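Local coordinates for protein fuculose-1-phosphate aldolase (Thermus thermophilus, PDB 2FK5) that belongs to the class II aldolases, enzymes with the AraD-like alpha/beta fold that is shared with the adducin N-terminal domain, at residues 7-12 and 29-34; 75-80 and 135-140; 86-91 and 152-157; 117-122 and 141-146. All coordinates share one frame; numbering follows the deposited sequence.

How the contacts relate
Contact 3, its centre about 1 Å from the centre of the chain, pairs two middle strands of the mixed sheet; the other three are grouped round it. Contacts 1 and 2 are also buried but work on opposite faces of that sheet: contact 1 lays helix 3-18 over strand 28-32 through aromatic rings, while contact 2 joins helices 71-80 and 130-142 by aliphatic packing with a charged border. Contact 4, partly buried, sets strand 118-121 against residues 143-146, just after helix 130-142. Backbone hydrogen bonding rules contact 3, whereas in contacts 1, 2 and 4 mostly side chains meet, helped by salt bridges in contact 2 and a water in contact 4.

Contact 1 (7-12 and 29-34); sequences AAFRQV and FSVRTK
Ser30, whose CA lies 4.2 Å from Phe9 CE2, carries a polar atom gripped twice: its OG is hydrogen-bonded to both Tyr78 OH and His74 ND1, on the side of the strand turned from helix 7-12. No hydrogen bond crosses between 7-12 and 29-34; the side chains that meet are apolar or aromatic. Phe9 and Phe29 reach past each other in opposite directions, Phe9 CD2 coming to 3.6 Å from Phe29 CD1, with ring planes inclined at 37° and so neither stacked nor perpendicular. Phe29 has an unusual first torsion of 27°, well off a staggered value, which turns its ring toward the helix; there its CE1 lies 3.4 Å from the carbonyl oxygen Phe9 O. One face of the same ring takes a CH-pi contact from Val12, whose CG1 stands almost exactly over the middle, 4.1 Å from the centroid and 5° off the normal. The Phe9 ring reaches toward the strand, and its CE1-CZ end meets both methyls of Val31: CG2 at the edge, in plane, and CG1 obliquely, 3.9 Å from Phe9 CE1. Phe29 O also comes up to the edge of Phe9, 3.6 Å from CE2. Helix and strand run nearly antiparallel, with axes 10.0 Å apart, a gap that the two phenylalanines fill. Around them, Leu166 and Tyr170 of helix 162-191 press on Phe9 and Val12, Leu38 of strand 36-40 touches Phe9 and Val31, and Val87 of strand 85-89 lies beside Phe29.

Contact 2 (75-80 and 135-140); sequences REVYRR and SVAEAL
Arg80 and Glu138 meet with their flat groups almost perpendicular, planes 82° apart, at the solvent-facing border of a close helix-helix packing in this alpha/beta fold. Helices 75-80 and 135-140 lie on one face of the sheet, at -37° with axes 8.3 Å apart. Arg80 NH1 gives a bent hydrogen bond to Glu138 OE2, 3.0 Å long with 132° at the hydrogen, and the carboxylate oxygen is approached from its anti side. The same guanidinium is held a second time, through NE, which bonds to Glu76 OE2 at 2.6 Å, and that oxygen lies close to the guanidinium plane. Glu76, buried, takes a second arginine on its other oxygen, Arg79 NH1 at 3.1 Å from OE1, so a salt-bridge network of Glu76, Arg79, Arg80 and Glu138 links the helices. Arg80 is extended from CG to NE, and its CD lies 3.8 Å from Ala137 CB on the way to the charges.

The small side chain of that alanine is consistent with the close approach. Its CB points into helix 75-80 and comes to 3.6 Å from the carbonyl oxygen Glu76 O, while the aliphatic CG of Glu76 leans on it too. Deeper in, toward Leu86 and Phe154 of the sheet, Val77 meets the second helix with its two methyls: CG2 lies 4.0 Å from Val136 CG1 and 3.9 Å from Leu140 CD1, and CG1 touches that same leucine methyl.

Contact 3 (86-91 and 152-157); sequences LVHAHP and GAFAVG
This is an antiparallel strand pairing at the very middle of the sheet, where 86-89 runs alongside 152-157. Val87 pairs with Ala155 and Ala89 with Ala153 as hydrogen-bonded pairs, each with two backbone bonds, from Val87 N to Ala155 O at 3.0 Å and from Ala153 N to Ala89 O at 3.0 Å among them. His88 with Phe154, between them, and Leu86 with Val156, beyond Val87, are the non-hydrogen-bonded pairs, and their side chains share one face of the sheet. His88 and Phe154 form an offset stack, centroids 4.0 Å apart and planes within 8° of parallel. The histidine holds its CG anti to the backbone N (chi1 179°) and the phenylalanine beside its own (chi1 -68°), which swings the rings toward each other across the strands until His88 CD2 sits 3.3 Å from Phe154 CZ. The imidazole edge at CD2 also faces Ala153 O, 3.0 Å from His88 CD2, an oxygen that also receives Ala89 N. Leu86 leans across as well, its CD1 on Val156 CG1 at 3.8 Å and its CD2 on Phe154 CD2.

Val77 of helix 71-80 and Leu140 of helix 130-142 cover that face; on the other, Val87, Ala89 and Ala153 meet helix 162-191. Beyond the paired part, Pro91 CG rests on Ala153 CB, and Pro91 occupies the N-cap position of helix 92-98. The rings of His88 and His90 both meet His151, a histidine cluster that recalls the metal site known from class II aldolases of this fold.

Contact 4 (117-122 and 141-146); sequences EVPVLA and REHRAC
Pro119 and His143 face each other from opposite directions, and the pyrrolidine ring lies over one face of the imidazole. Pro119 CD makes the CH-pi contact, 3.8 Å from the centroid and 19° off the ring normal, displaced toward the CG-CD2 bond; Pro119 CG comes 3.8 Å from His143 ND1. His143 has its CG beside the backbone N, at chi1 -53°, and this carries the ring back against the proline. Its rotation is fixed by a second hold, ND1 being hydrogen-bonded to Ala139 O in the last turn of helix 130-142.

Further along the strands, Cys146 places SG between its backbone N and carbonyl carbon (chi1 64°). The sulfur thereby turns to Leu121, whose CD1 lies 4.1 Å away, while Cys146 CB rests 4.0 Å from Pro119 CG. Next to the proline, Val118 reaches with its CG1 methyl to 3.7 Å from Cys146 CA, lying also against Ala145 O. No direct hydrogen bond joins 117-122 to 141-146. Instead a water sits at the beginning of the two strands: it is 3.0 Å from Glu117 O, and Ala145 N points to it in a weak bond of 3.1 Å.

The two segments belong to a beta-alpha-beta unit in which strand 118-121 leads through helix 130-142 into the parallel strand 145-148. Backbone bonds of Pro119 and Leu121 go to Leu147, and Leu121 and Cys146 also touch the helix itself, while strands 103-104 and 152-157 lie on either side of the pair.

Contact 1 (7-12 and 29-34)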
loop_
_atom_site.group_PDB
_atom_site.type_symbol
_atom_site.label_atom_id
_atom_site.label_comp_id
_atom_site.label_asym_id
_atom_site.label_seq_id
_atom_site.Cartn_x
_atom_site.Cartn_y
_atom_site.Cartn_z
ATOM N N ALA A 7 -17.754 2.244 -0.135
ATOM C CA ALA A 7 -16.435 2.676 -0.561
ATOM C C ALA A 7 -15.866 3.658 0.443
ATOM O O ALA A 7 -14.704 3.556 0.827
ATOM C CB ALA A 7 -16.518 3.324 -1.934
ATOM N N ALA A 8 -16.694 4.609 0.867
ATOM C CA ALA A 8 -16.262 5.615 1.831
ATOM C C ALA A 8 -15.837 4.968 3.144
ATOM O O ALA A 8 -14.834 5.377 3.734
ATOM C CB ALA A 8 -17.371 6.630 2.070
ATOM N N PHE A 9 -16.595 3.971 3.610
ATOM C CA PHE A 9 -16.243 3.270 4.853
ATOM C C PHE A 9 -14.932 2.525 4.636
ATOM O O PHE A 9 -14.041 2.531 5.484
ATOM C CB PHE A 9 -17.295 2.221 5.233
ATOM C CG PHE A 9 -18.447 2.761 6.035
ATOM C CD1 PHE A 9 -19.440 3.528 5.430
ATOM C CD2 PHE A 9 -18.540 2.488 7.397
ATOM C CE1 PHE A 9 -20.516 4.018 6.171
ATOM C CE2 PHE A 9 -19.608 2.972 8.147
ATOM C CZ PHE A 9 -20.599 3.738 7.533
ATOM N N ARG A 10 -14.839 1.853 3.495
ATOM C CA ARG A 10 -13.655 1.078 3.172
ATOM C C ARG A 10 -12.416 1.958 3.125
ATOM O O ARG A 10 -11.384 1.619 3.692
ATOM C CB ARG A 10 -13.838 0.377 1.828
ATOM C CG ARG A 10 -12.665 -0.491 1.443
ATOM C CD ARG A 10 -12.938 -1.223 0.137
ATOM N NE ARG A 10 -11.799 -2.040 -0.263
ATOM C CZ ARG A 10 -11.699 -2.665 -1.431
ATOM N NH1 ARG A 10 -10.616 -3.383 -1.696
ATOM N N GLN A 11 -12.539 3.089 2.446
ATOM C CA GLN A 11 -11.442 4.027 2.301
ATOM C C GLN A 11 -11.036 4.655 3.630
ATOM O O GLN A 11 -9.851 4.812 3.914
ATOM C CB GLN A 11 -11.851 5.105 1.302
ATOM C CG GLN A 11 -10.922 6.292 1.221
ATOM C CD GLN A 11 -11.380 7.284 0.173
ATOM O OE1 GLN A 11 -11.102 8.480 0.268
ATOM N NE2 GLN A 11 -12.081 6.787 -0.844
ATOM N N VAL A 12 -12.021 5.022 4.444
ATOM C CA VAL A 12 -11.726 5.628 5.738
ATOM C C VAL A 12 -10.970 4.626 6.600
ATOM O O VAL A 12 -9.990 4.978 7.255
ATOM C CB VAL A 12 -13.027 6.101 6.443
ATOM C CG1 VAL A 12 -12.774 6.313 7.934
ATOM C CG2 VAL A 12 -13.497 7.407 5.816
ATOM N N PHE A 29 -16.637 3.451 13.038
ATOM C CA PHE A 29 -17.216 4.640 12.448
ATOM C C PHE A 29 -18.602 4.369 11.940
ATOM O O PHE A 29 -18.965 3.224 11.681
ATOM C CB PHE A 29 -16.332 5.230 11.342
ATOM C CG PHE A 29 -15.464 4.233 10.648
ATOM C CD1 PHE A 29 -15.813 3.737 9.394
ATOM C CD2 PHE A 29 -14.267 3.823 11.227
ATOM C CE1 PHE A 29 -14.970 2.845 8.728
ATOM C CE2 PHE A 29 -13.424 2.935 10.573
ATOM C CZ PHE A 29 -13.775 2.448 9.321
ATOM N N SER A 30 -19.370 5.439 11.807
ATOM C CA SER A 30 -20.753 5.329 11.375
ATOM C C SER A 30 -21.226 6.577 10.666
ATOM O O SER A 30 -20.556 7.620 10.678
ATOM C CB SER A 30 -21.636 5.135 12.601
ATOM O OG SER A 30 -21.549 6.291 13.430
ATOM N N VAL A 31 -22.406 6.461 10.055
ATOM C CA VAL A 31 -23.041 7.584 9.387
ATOM C C VAL A 31 -24.528 7.527 9.760
ATOM O O VAL A 31 -25.076 6.456 9.999
ATOM C CB VAL A 31 -22.914 7.524 7.841
ATOM C CG1 VAL A 31 -21.447 7.567 7.444
ATOM C CG2 VAL A 31 -23.584 6.268 7.303
ATOM N N ARG A 32 -25.149 8.690 9.828
ATOM C CA ARG A 32 -26.571 8.795 10.159
ATOM C C ARG A 32 -27.348 8.357 8.923
ATOM O O ARG A 32 -26.961 8.682 7.798
ATOM C CB ARG A 32 -26.910 10.251 10.478
ATOM C CG ARG A 32 -28.332 10.508 10.968
ATOM C CD ARG A 32 -28.470 10.204 12.454
ATOM N NE ARG A 32 -29.689 10.800 12.994
ATOM C CZ ARG A 32 -30.896 10.260 12.884
ATOM N NH1 ARG A 32 -31.046 9.100 12.263
ATOM N NH2 ARG A 32 -31.957 10.898 13.362
ATOM N N THR A 33 -28.422 7.605 9.133
ATOM C CA THR A 33 -29.279 7.148 8.042
ATOM C C THR A 33 -30.724 7.468 8.424
ATOM O O THR A 33 -31.000 7.862 9.558
ATOM C CB THR A 33 -29.181 5.638 7.832
ATOM O OG1 THR A 33 -29.536 4.966 9.049
ATOM C CG2 THR A 33 -27.762 5.245 7.410
ATOM N N LYS A 34 -31.644 7.292 7.483
ATOM C CA LYS A 34 -33.050 7.556 7.766
ATOM C C LYS A 34 -33.540 6.681 8.917
ATOM O O LYS A 34 -34.325 7.126 9.753
ATOM C CB LYS A 34 -33.900 7.309 6.514
ATOM C CG LYS A 34 -33.678 8.348 5.418
ATOM C CD LYS A 34 -34.506 8.054 4.173
#

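Contact 2 (75-80 and 135-140)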
loop_
_atom_site.group_PDB
_atom_site.type_symbol
_atom_site.label_atom_id
_atom_site.label_comp_id
_atom_site.label_asym_id
_atom_site.label_seq_id
_atom_site.Cartn_x
_atom_site.Cartn_y
_atom_site.Cartn_z
ATOM N N ARG A 75 -24.939 6.048 19.082
ATOM C CA ARG A 75 -26.378 6.280 19.157
ATOM C C ARG A 75 -26.718 7.548 19.938
ATOM O O ARG A 75 -27.530 8.367 19.498
ATOM C CB ARG A 75 -27.075 5.081 19.801
ATOM C CG ARG A 75 -28.598 5.228 19.836
ATOM C CD ARG A 75 -29.247 4.019 20.459
ATOM N NE ARG A 75 -28.880 3.884 21.862
ATOM C CZ ARG A 75 -29.352 2.936 22.663
ATOM N NH1 ARG A 75 -30.212 2.043 22.190
ATOM N NH2 ARG A 75 -28.965 2.881 23.932
ATOM N N GLU A 76 -26.082 7.720 21.093
ATOM C CA GLU A 76 -26.346 8.887 21.925
ATOM C C GLU A 76 -25.928 10.167 21.215
ATOM O O GLU A 76 -26.605 11.185 21.311
ATOM C CB GLU A 76 -25.615 8.750 23.266
ATOM C CG GLU A 76 -26.210 9.588 24.390
ATOM C CD GLU A 76 -27.669 9.247 24.662
ATOM O OE1 GLU A 76 -28.008 8.045 24.661
ATOM O OE2 GLU A 76 -28.471 10.179 24.884
ATOM N N VAL A 77 -24.809 10.122 20.495
ATOM C CA VAL A 77 -24.354 11.299 19.759
ATOM C C VAL A 77 -25.384 11.686 18.702
ATOM O O VAL A 77 -25.680 12.860 18.509
ATOM C CB VAL A 77 -22.996 11.041 19.036
ATOM C CG1 VAL A 77 -22.658 12.213 18.139
ATOM C CG2 VAL A 77 -21.891 10.825 20.053
ATOM N N TYR A 78 -25.926 10.698 18.005
ATOM C CA TYR A 78 -26.912 10.995 16.976
ATOM C C TYR A 78 -28.220 11.478 17.601
ATOM O O TYR A 78 -28.903 12.326 17.035
ATOM C CB TYR A 78 -27.156 9.767 16.109
ATOM C CG TYR A 78 -25.991 9.462 15.196
ATOM C CD1 TYR A 78 -25.443 8.186 15.142
ATOM C CD2 TYR A 78 -25.439 10.456 14.389
ATOM C CE1 TYR A 78 -24.360 7.900 14.298
ATOM C CE2 TYR A 78 -24.356 10.184 13.542
ATOM C CZ TYR A 78 -23.827 8.902 13.508
ATOM O OH TYR A 78 -22.751 8.622 12.691
ATOM N N ARG A 79 -28.552 10.939 18.768
ATOM C CA ARG A 79 -29.769 11.346 19.469
ATOM C C ARG A 79 -29.684 12.809 19.897
ATOM O O ARG A 79 -30.583 13.598 19.625
ATOM C CB ARG A 79 -29.983 10.497 20.722
ATOM C CG ARG A 79 -30.492 9.083 20.506
ATOM C CD ARG A 79 -30.470 8.331 21.837
ATOM N NE ARG A 79 -31.162 7.046 21.795
ATOM C CZ ARG A 79 -31.212 6.198 22.818
ATOM N NH1 ARG A 79 -30.603 6.497 23.959
ATOM N NH2 ARG A 79 -31.886 5.060 22.711
ATOM N N ARG A 80 -28.584 13.167 20.554
ATOM C CA ARG A 80 -28.393 14.514 21.079
ATOM C C ARG A 80 -27.771 15.585 20.197
ATOM O O ARG A 80 -27.819 16.761 20.549
ATOM C CB ARG A 80 -27.593 14.432 22.381
ATOM C CG ARG A 80 -28.305 13.667 23.472
ATOM C CD ARG A 80 -27.389 13.359 24.642
ATOM N NE ARG A 80 -28.095 12.601 25.668
ATOM C CZ ARG A 80 -28.727 13.149 26.700
ATOM N NH1 ARG A 80 -28.734 14.467 26.849
ATOM N NH2 ARG A 80 -29.371 12.379 27.571
ATOM N N SER A 135 -21.350 11.791 28.217
ATOM C CA SER A 135 -20.299 12.814 28.200
ATOM C C SER A 135 -19.884 13.176 26.774
ATOM O O SER A 135 -19.799 14.351 26.412
ATOM C CB SER A 135 -19.062 12.320 28.958
ATOM O OG SER A 135 -19.389 12.013 30.301
ATOM N N VAL A 136 -19.610 12.150 25.979
ATOM C CA VAL A 136 -19.206 12.337 24.592
ATOM C C VAL A 136 -20.283 13.071 23.799
ATOM O O VAL A 136 -19.994 14.047 23.111
ATOM C CB VAL A 136 -18.920 10.973 23.917
ATOM C CG1 VAL A 136 -18.698 11.156 22.424
ATOM C CG2 VAL A 136 -17.696 10.325 24.562
ATOM N N ALA A 137 -21.525 12.601 23.893
ATOM C CA ALA A 137 -22.616 13.241 23.160
ATOM C C ALA A 137 -22.762 14.704 23.569
ATOM O O ALA A 137 -22.844 15.593 22.717
ATOM C CB ALA A 137 -23.927 12.488 23.394
ATOM N N GLU A 138 -22.790 14.969 24.872
ATOM C CA GLU A 138 -22.919 16.351 25.310
ATOM C C GLU A 138 -21.758 17.186 24.796
ATOM O O GLU A 138 -21.942 18.315 24.362
ATOM C CB GLU A 138 -22.997 16.433 26.835
ATOM C CG GLU A 138 -24.374 16.073 27.383
ATOM C CD GLU A 138 -25.476 16.927 26.776
ATOM O OE1 GLU A 138 -25.312 18.164 26.727
ATOM O OE2 GLU A 138 -26.507 16.366 26.351
ATOM N N ALA A 139 -20.557 16.624 24.825
ATOM C CA ALA A 139 -19.389 17.349 24.347
ATOM C C ALA A 139 -19.491 17.666 22.859
ATOM O O ALA A 139 -19.194 18.778 22.432
ATOM C CB ALA A 139 -18.126 16.537 24.618
ATOM N N LEU A 140 -19.908 16.691 22.061
ATOM C CA LEU A 140 -19.997 16.921 20.624
ATOM C C LEU A 140 -21.135 17.857 20.216
ATOM O O LEU A 140 -21.285 18.188 19.036
ATOM C CB LEU A 140 -20.082 15.581 19.876
ATOM C CG LEU A 140 -18.847 14.695 20.118
ATOM C CD1 LEU A 140 -19.001 13.360 19.395
ATOM C CD2 LEU A 140 -17.586 15.423 19.633
#

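Contact 3 (86-91 and 152-157)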
loop_
_atom_site.group_PDB
_atom_site.type_symbol
_atom_site.label_atom_id
_atom_site.label_comp_id
_atom_site.label_asym_id
_atom_site.label_seq_id
_atom_site.Cartn_x
_atom_site.Cartn_y
_atom_site.Cartn_z
ATOM N N LEU A 86 -19.756 9.784 12.448
ATOM C CA LEU A 86 -18.883 9.766 13.618
ATOM C C LEU A 86 -17.712 8.811 13.424
ATOM O O LEU A 86 -17.887 7.696 12.937
ATOM C CB LEU A 86 -19.672 9.338 14.857
ATOM C CG LEU A 86 -18.957 9.435 16.214
ATOM C CD1 LEU A 86 -18.642 10.900 16.518
ATOM C CD2 LEU A 86 -19.842 8.853 17.306
ATOM N N VAL A 87 -16.517 9.256 13.798
ATOM C CA VAL A 87 -15.336 8.406 13.701
ATOM C C VAL A 87 -14.694 8.326 15.072
ATOM O O VAL A 87 -14.425 9.353 15.692
ATOM C CB VAL A 87 -14.264 8.966 12.718
ATOM C CG1 VAL A 87 -12.952 8.199 12.891
ATOM C CG2 VAL A 87 -14.743 8.846 11.282
ATOM N N HIS A 88 -14.483 7.105 15.550
ATOM C CA HIS A 88 -13.824 6.892 16.825
ATOM C C HIS A 88 -12.505 6.206 16.462
ATOM O O HIS A 88 -12.495 5.152 15.827
ATOM C CB HIS A 88 -14.647 5.983 17.744
ATOM C CG HIS A 88 -13.992 5.720 19.066
ATOM N ND1 HIS A 88 -14.000 4.481 19.667
ATOM C CD2 HIS A 88 -13.287 6.532 19.889
ATOM C CE1 HIS A 88 -13.322 4.538 20.800
ATOM N NE2 HIS A 88 -12.879 5.771 20.957
ATOM N N ALA A 89 -11.394 6.821 16.844
ATOM C CA ALA A 89 -10.089 6.261 16.536
ATOM C C ALA A 89 -9.183 6.375 17.747
ATOM O O ALA A 89 -9.594 6.868 18.802
ATOM C CB ALA A 89 -9.482 6.986 15.346
ATOM N N HIS A 90 -7.947 5.918 17.592
ATOM C CA HIS A 90 -6.996 5.956 18.690
ATOM C C HIS A 90 -5.684 6.623 18.319
ATOM O O HIS A 90 -4.633 5.980 18.265
ATOM C CB HIS A 90 -6.754 4.539 19.207
ATOM C CG HIS A 90 -7.986 3.896 19.753
ATOM N ND1 HIS A 90 -9.016 3.462 18.947
ATOM C CD2 HIS A 90 -8.394 3.688 21.027
ATOM C CE1 HIS A 90 -10.006 3.018 19.700
ATOM N NE2 HIS A 90 -9.655 3.145 20.966
ATOM N N PRO A 91 -5.731 7.934 18.065
ATOM C CA PRO A 91 -4.531 8.692 17.702
ATOM C C PRO A 91 -3.573 8.605 18.892
ATOM O O PRO A 91 -3.843 9.158 19.959
ATOM C CB PRO A 91 -5.077 10.092 17.461
ATOM C CG PRO A 91 -6.248 10.177 18.417
ATOM C CD PRO A 91 -6.893 8.822 18.277
ATOM N N GLY A 152 -9.352 7.206 23.442
ATOM C CA GLY A 152 -9.188 7.607 22.061
ATOM C C GLY A 152 -9.872 8.933 21.832
ATOM O O GLY A 152 -9.907 9.768 22.728
ATOM N N ALA A 153 -10.427 9.119 20.641
ATOM C CA ALA A 153 -11.088 10.365 20.306
ATOM C C ALA A 153 -12.275 10.127 19.384
ATOM O O ALA A 153 -12.363 9.091 18.723
ATOM C CB ALA A 153 -10.094 11.302 19.625
ATOM N N PHE A 154 -13.169 11.113 19.339
ATOM C CA PHE A 154 -14.352 11.077 18.488
ATOM C C PHE A 154 -14.353 12.363 17.671
ATOM O O PHE A 154 -14.021 13.424 18.193
ATOM C CB PHE A 154 -15.637 11.026 19.331
ATOM C CG PHE A 154 -15.820 9.741 20.089
ATOM C CD1 PHE A 154 -15.180 9.538 21.303
ATOM C CD2 PHE A 154 -16.601 8.720 19.565
ATOM C CE1 PHE A 154 -15.319 8.334 21.983
ATOM C CE2 PHE A 154 -16.742 7.515 20.241
ATOM C CZ PHE A 154 -16.100 7.323 21.448
ATOM N N ALA A 155 -14.710 12.267 16.393
ATOM C CA ALA A 155 -14.785 13.444 15.528
ATOM C C ALA A 155 -16.088 13.328 14.759
ATOM O O ALA A 155 -16.448 12.240 14.318
ATOM C CB ALA A 155 -13.611 13.480 14.555
ATOM N N VAL A 156 -16.783 14.447 14.591
ATOM C CA VAL A 156 -18.066 14.435 13.903
ATOM C C VAL A 156 -18.036 15.063 12.524
ATOM O O VAL A 156 -17.275 15.997 12.269
ATOM C CB VAL A 156 -19.145 15.189 14.727
ATOM C CG1 VAL A 156 -19.153 14.695 16.146
ATOM C CG2 VAL A 156 -18.877 16.683 14.696
ATOM N N GLY A 157 -18.883 14.538 11.641
ATOM C CA GLY A 157 -19.016 15.067 10.294
ATOM C C GLY A 157 -20.420 15.645 10.218
ATOM O O GLY A 157 -21.344 15.048 10.770
#

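Contact 4 (117-122 and 141-146)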
loop_
_atom_site.group_PDB
_atom_site.type_symbol
_atom_site.label_atom_id
_atom_site.label_comp_id
_atom_site.label_asym_id
_atom_site.label_seq_id
_atom_site.Cartn_x
_atom_site.Cartn_y
_atom_site.Cartn_z
ATOM N N GLU A 117 -10.702 23.818 19.561
ATOM C CA GLU A 117 -10.277 23.336 20.861
ATOM C C GLU A 117 -10.861 21.938 21.036
ATOM O O GLU A 117 -12.022 21.703 20.721
ATOM C CB GLU A 117 -10.792 24.270 21.952
ATOM C CG GLU A 117 -10.262 23.960 23.334
ATOM C CD GLU A 117 -10.819 24.906 24.383
ATOM O OE1 GLU A 117 -11.976 24.705 24.814
ATOM O OE2 GLU A 117 -10.096 25.851 24.764
ATOM N N VAL A 118 -10.055 21.003 21.521
ATOM C CA VAL A 118 -10.533 19.640 21.721
ATOM C C VAL A 118 -10.590 19.314 23.204
ATOM O O VAL A 118 -9.556 19.119 23.849
ATOM C CB VAL A 118 -9.608 18.606 21.031
ATOM C CG1 VAL A 118 -10.165 17.176 21.233
ATOM C CG2 VAL A 118 -9.488 18.932 19.557
ATOM N N PRO A 119 -11.802 19.249 23.773
ATOM C CA PRO A 119 -11.877 18.932 25.198
ATOM C C PRO A 119 -11.478 17.497 25.511
ATOM O O PRO A 119 -11.698 16.581 24.712
ATOM C CB PRO A 119 -13.344 19.193 25.530
ATOM C CG PRO A 119 -14.040 18.824 24.249
ATOM C CD PRO A 119 -13.147 19.465 23.207
ATOM N N VAL A 120 -10.878 17.307 26.678
ATOM C CA VAL A 120 -10.493 15.977 27.118
ATOM C C VAL A 120 -11.492 15.587 28.209
ATOM O O VAL A 120 -11.614 16.283 29.209
ATOM C CB VAL A 120 -9.068 15.967 27.713
ATOM C CG1 VAL A 120 -8.748 14.590 28.276
ATOM C CG2 VAL A 120 -8.053 16.357 26.645
ATOM N N LEU A 121 -12.211 14.489 28.001
ATOM C CA LEU A 121 -13.189 13.996 28.970
ATOM C C LEU A 121 -12.539 12.874 29.771
ATOM O O LEU A 121 -11.825 12.044 29.211
ATOM C CB LEU A 121 -14.419 13.445 28.246
ATOM C CG LEU A 121 -15.080 14.357 27.207
ATOM C CD1 LEU A 121 -16.191 13.595 26.505
ATOM C CD2 LEU A 121 -15.622 15.606 27.877
ATOM N N ALA A 122 -12.787 12.833 31.076
ATOM C CA ALA A 122 -12.202 11.786 31.909
ATOM C C ALA A 122 -13.234 11.094 32.790
ATOM O O ALA A 122 -13.141 11.138 34.011
ATOM C CB ALA A 122 -11.099 12.372 32.768
ATOM N N ARG A 141 -21.938 18.291 21.183
ATOM C CA ARG A 141 -23.010 19.234 20.871
ATOM C C ARG A 141 -22.365 20.597 20.623
ATOM O O ARG A 141 -22.878 21.408 19.855
ATOM C CB ARG A 141 -23.996 19.363 22.038
ATOM C CG ARG A 141 -24.864 18.151 22.296
ATOM C CD ARG A 141 -25.834 18.434 23.434
ATOM N NE ARG A 141 -26.606 19.649 23.183
ATOM C CZ ARG A 141 -27.472 20.179 24.040
ATOM N NH2 ARG A 141 -28.127 21.289 23.722
ATOM N N GLU A 142 -21.228 20.840 21.271
ATOM C CA GLU A 142 -20.528 22.118 21.139
ATOM C C GLU A 142 -19.162 22.064 20.455
ATOM O O GLU A 142 -18.627 23.101 20.067
ATOM C CB GLU A 142 -20.362 22.761 22.519
ATOM C CG GLU A 142 -21.671 23.143 23.198
ATOM C CD GLU A 142 -22.342 24.347 22.557
ATOM O OE1 GLU A 142 -22.639 24.299 21.345
ATOM N N HIS A 143 -18.596 20.868 20.316
ATOM C CA HIS A 143 -17.290 20.710 19.677
ATOM C C HIS A 143 -17.359 19.661 18.574
ATOM O O HIS A 143 -18.159 18.730 18.653
ATOM C CB HIS A 143 -16.244 20.260 20.699
ATOM C CG HIS A 143 -16.164 21.134 21.908
ATOM N ND1 HIS A 143 -16.963 20.950 23.015
ATOM C CD2 HIS A 143 -15.389 22.211 22.177
ATOM C CE1 HIS A 143 -16.680 21.873 23.916
ATOM N NE2 HIS A 143 -15.728 22.651 23.432
ATOM N N ARG A 144 -16.502 19.806 17.568
ATOM C CA ARG A 144 -16.454 18.873 16.438
ATOM C C ARG A 144 -15.697 17.586 16.776
ATOM O O ARG A 144 -15.821 16.573 16.078
ATOM C CB ARG A 144 -15.812 19.555 15.227
ATOM C CG ARG A 144 -16.657 20.685 14.633
ATOM C CD ARG A 144 -17.985 20.143 14.123
ATOM N NE ARG A 144 -17.770 19.205 13.026
ATOM C CZ ARG A 144 -17.623 19.560 11.754
ATOM N NH1 ARG A 144 -17.682 20.841 11.404
ATOM N NH2 ARG A 144 -17.380 18.632 10.840
ATOM N N ALA A 145 -14.911 17.625 17.848
ATOM C CA ALA A 145 -14.160 16.446 18.267
ATOM C C ALA A 145 -13.840 16.497 19.752
ATOM O O ALA A 145 -13.801 17.567 20.352
ATOM C CB ALA A 145 -12.867 16.341 17.471
ATOM N N CYS A 146 -13.615 15.333 20.343
ATOM C CA CYS A 146 -13.259 15.284 21.744
ATOM C C CYS A 146 -12.357 14.103 22.008
ATOM O O CYS A 146 -12.304 13.148 21.224
ATOM C CB CYS A 146 -14.512 15.198 22.624
ATOM S SG CYS A 146 -15.487 13.713 22.429
HETATM O O HOH W 1 -13.240 20.194 18.378
#